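Local coordinates for protein putative phosphohistidine phosphatase SixA (Agrobacterium tumefaciens, PDB 2RFL) that probably removes phosphate groups from phosphorylated substrates such as phosphohistidine, as a putative SixA-type member of the histidine phosphatase superfamily, at residues A[8-13]-A[51-56]. Residues are numbered along the deposited sequence; the frame is centred on the assembly and turned at random.
Sequences PTRVYL and RRYRPD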
loop_
_atom_site.group_PDB
_atom_site.type_symbol
_atom_site.label_atom_id
_atom_site.label_comp_id
_atom_site.label_asym_id
_atom_site.label_seq_id
_atom_site.Cartn_x
_atom_site.Cartn_y
_atom_site.Cartn_z
ATOM N N PRO A 8 -10.143 4.930 -10.515
ATOM C CA PRO A 8 -10.501 4.980 -9.074
ATOM C C PRO A 8 -10.762 6.359 -8.461
ATOM O O PRO A 8 -10.196 7.355 -8.885
ATOM C CB PRO A 8 -9.279 4.311 -8.383
ATOM C CG PRO A 8 -8.636 3.449 -9.520
ATOM C CD PRO A 8 -8.786 4.367 -10.698
ATOM N N THR A 9 -11.606 6.395 -7.443
ATOM C CA THR A 9 -11.844 7.628 -6.702
ATOM C C THR A 9 -11.145 7.623 -5.325
ATOM O O THR A 9 -10.996 8.659 -4.684
ATOM C CB THR A 9 -13.365 8.010 -6.703
ATOM O OG1 THR A 9 -14.090 7.356 -5.662
ATOM C CG2 THR A 9 -13.980 7.626 -8.006
ATOM N N ARG A 10 -10.695 6.443 -4.902
ATOM C CA ARG A 10 -9.878 6.294 -3.693
ATOM C C ARG A 10 -8.704 5.340 -3.915
ATOM O O ARG A 10 -8.906 4.202 -4.346
ATOM C CB ARG A 10 -10.702 5.815 -2.483
ATOM C CG ARG A 10 -9.879 5.809 -1.176
ATOM C CD ARG A 10 -10.717 5.943 0.079
ATOM N NE ARG A 10 -11.241 7.291 0.261
ATOM C CZ ARG A 10 -11.862 7.704 1.360
ATOM N NH1 ARG A 10 -12.014 6.873 2.379
ATOM N NH2 ARG A 10 -12.309 8.944 1.454
ATOM N N VAL A 11 -7.502 5.833 -3.599
ATOM C CA VAL A 11 -6.244 5.083 -3.646
ATOM C C VAL A 11 -5.686 4.811 -2.248
ATOM O O VAL A 11 -5.403 5.724 -1.481
ATOM C CB VAL A 11 -5.151 5.844 -4.449
ATOM C CG1 VAL A 11 -3.754 5.299 -4.193
ATOM C CG2 VAL A 11 -5.427 5.763 -5.919
ATOM N N TYR A 12 -5.507 3.542 -1.937
ATOM C CA TYR A 12 -4.771 3.155 -0.743
ATOM C C TYR A 12 -3.395 2.684 -1.151
ATOM O O TYR A 12 -3.257 1.891 -2.116
ATOM C CB TYR A 12 -5.483 2.040 -0.002
ATOM C CG TYR A 12 -6.933 2.323 0.385
ATOM C CD1 TYR A 12 -7.988 1.752 -0.336
ATOM C CD2 TYR A 12 -7.243 3.124 1.524
ATOM C CE1 TYR A 12 -9.317 1.995 0.037
ATOM C CE2 TYR A 12 -8.568 3.360 1.911
ATOM C CZ TYR A 12 -9.597 2.798 1.160
ATOM O OH TYR A 12 -10.908 3.024 1.527
ATOM N N LEU A 13 -2.394 3.198 -0.433
ATOM C CA LEU A 13 -0.984 2.852 -0.602
ATOM C C LEU A 13 -0.350 2.294 0.659
ATOM O O LEU A 13 -0.066 3.053 1.622
ATOM C CB LEU A 13 -0.173 4.098 -0.992
ATOM C CG LEU A 13 -0.453 4.940 -2.225
ATOM C CD1 LEU A 13 0.533 6.074 -2.202
ATOM C CD2 LEU A 13 -0.265 4.120 -3.442
ATOM N N ARG A 51 -11.854 2.691 10.338
ATOM C CA ARG A 51 -12.211 3.836 9.511
ATOM C C ARG A 51 -13.030 3.364 8.305
ATOM O O ARG A 51 -13.567 4.167 7.564
ATOM C CB ARG A 51 -10.960 4.627 9.090
ATOM C CG ARG A 51 -10.379 5.557 10.170
ATOM C CD ARG A 51 -9.412 4.824 11.100
ATOM N NE ARG A 51 -9.698 5.060 12.522
ATOM C CZ ARG A 51 -8.815 5.501 13.417
ATOM N NH1 ARG A 51 -7.557 5.757 13.071
ATOM N NH2 ARG A 51 -9.189 5.691 14.668
ATOM N N ARG A 52 -13.160 2.046 8.158
ATOM C CA ARG A 52 -13.953 1.428 7.094
ATOM C C ARG A 52 -13.253 1.635 5.740
ATOM O O ARG A 52 -13.879 1.802 4.687
ATOM C CB ARG A 52 -15.393 1.965 7.096
ATOM C CG ARG A 52 -16.263 1.490 8.273
ATOM C CD ARG A 52 -16.958 0.186 7.938
ATOM N NE ARG A 52 -18.321 0.110 8.459
ATOM C CZ ARG A 52 -19.291 0.967 8.152
ATOM N NH1 ARG A 52 -19.046 1.998 7.358
ATOM N NH2 ARG A 52 -20.505 0.811 8.658
ATOM N N TYR A 53 -11.929 1.642 5.811
ATOM C CA TYR A 53 -11.071 1.792 4.659
ATOM C C TYR A 53 -10.954 0.476 3.869
ATOM O O TYR A 53 -9.853 -0.077 3.746
ATOM C CB TYR A 53 -9.701 2.296 5.112
ATOM C CG TYR A 53 -9.683 3.744 5.572
ATOM C CD1 TYR A 53 -10.727 4.613 5.261
ATOM C CD2 TYR A 53 -8.579 4.261 6.262
ATOM C CE1 TYR A 53 -10.708 5.953 5.670
ATOM C CE2 TYR A 53 -8.528 5.579 6.665
ATOM C CZ TYR A 53 -9.610 6.437 6.384
ATOM O OH TYR A 53 -9.600 7.767 6.800
ATOM N N ARG A 54 -12.092 0.008 3.339
ATOM C CA ARG A 54 -12.214 -1.241 2.581
ATOM C C ARG A 54 -12.049 -1.007 1.066
ATOM O O ARG A 54 -12.805 -0.241 0.474
ATOM C CB ARG A 54 -13.565 -1.924 2.876
ATOM C CG ARG A 54 -13.754 -3.311 2.264
ATOM C CD ARG A 54 -15.204 -3.760 2.219
ATOM N NE ARG A 54 -15.526 -4.340 0.906
ATOM C CZ ARG A 54 -15.441 -5.640 0.571
ATOM N NH1 ARG A 54 -15.740 -6.027 -0.668
ATOM N NH2 ARG A 54 -15.046 -6.561 1.443
ATOM N N PRO A 55 -11.039 -1.655 0.444
ATOM C CA PRO A 55 -10.867 -1.531 -0.992
ATOM C C PRO A 55 -11.584 -2.625 -1.742
ATOM O O PRO A 55 -11.688 -3.738 -1.257
ATOM C CB PRO A 55 -9.342 -1.645 -1.174
ATOM C CG PRO A 55 -8.813 -2.179 0.175
ATOM C CD PRO A 55 -9.982 -2.493 1.025
ATOM N N ASP A 56 -12.094 -2.284 -2.918
ATOM C CA ASP A 56 -12.731 -3.250 -3.833
ATOM C C ASP A 56 -11.714 -4.236 -4.393
ATOM O O ASP A 56 -11.957 -5.418 -4.422
ATOM C CB ASP A 56 -13.398 -2.498 -4.975
ATOM C CG ASP A 56 -14.279 -1.381 -4.485
ATOM O OD1 ASP A 56 -14.761 -1.435 -3.329
ATOM O OD2 ASP A 56 -14.507 -0.448 -5.253
#
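The Arg10 guanidinium stands beside the Tyr53 ring, its NH2 in a salt bridge with Asp149 and its NH1 3.7 Å from Tyr53 CE1, guanidinium and ring planes 82° apart. A bend at chi3 (-73°) brings NH1 there. The pair illustrates how a beta-alpha-beta crossover is packed in the alpha-beta-alpha sandwich of histidine phosphatases: strand 10-15, helix 35-51 and strand 57-60 follow one another in sequence, yet the two strands are parallel with strand 109-114 between them. Strand 10-15 therefore reaches the returning loop 52-56 through side chains, which touch both side chains and backbone there. Tyr12 has CG anti to its carbonyl carbon, which sends the ring out toward the loop. Arg10 CG lies 3.8 Å above one face, offset toward the rim; the carbonyl O of Tyr53, centre of an inverse gamma turn, lies over the opposite face. On that same side CB of Pro55 approaches obliquely, 3.8 Å from Tyr12 CD1, and Tyr12 and Pro55 both also pack on Met111 of the intervening strand. The two tyrosine rings meet obliquely, their planes at 46°, with Tyr12 CE2 3.6 Å from Tyr53 CB. Asp149 and Asp165, the latter hydrogen-bonded to Tyr53 OH, belong to strands 145-149 and 162-167 on the other side of strand 10-15. Tyr12 OH rests on backbone, 3.4 Å from Tyr53 CA, and makes no hydrogen bond with Arg54 N, 3.7 Å away.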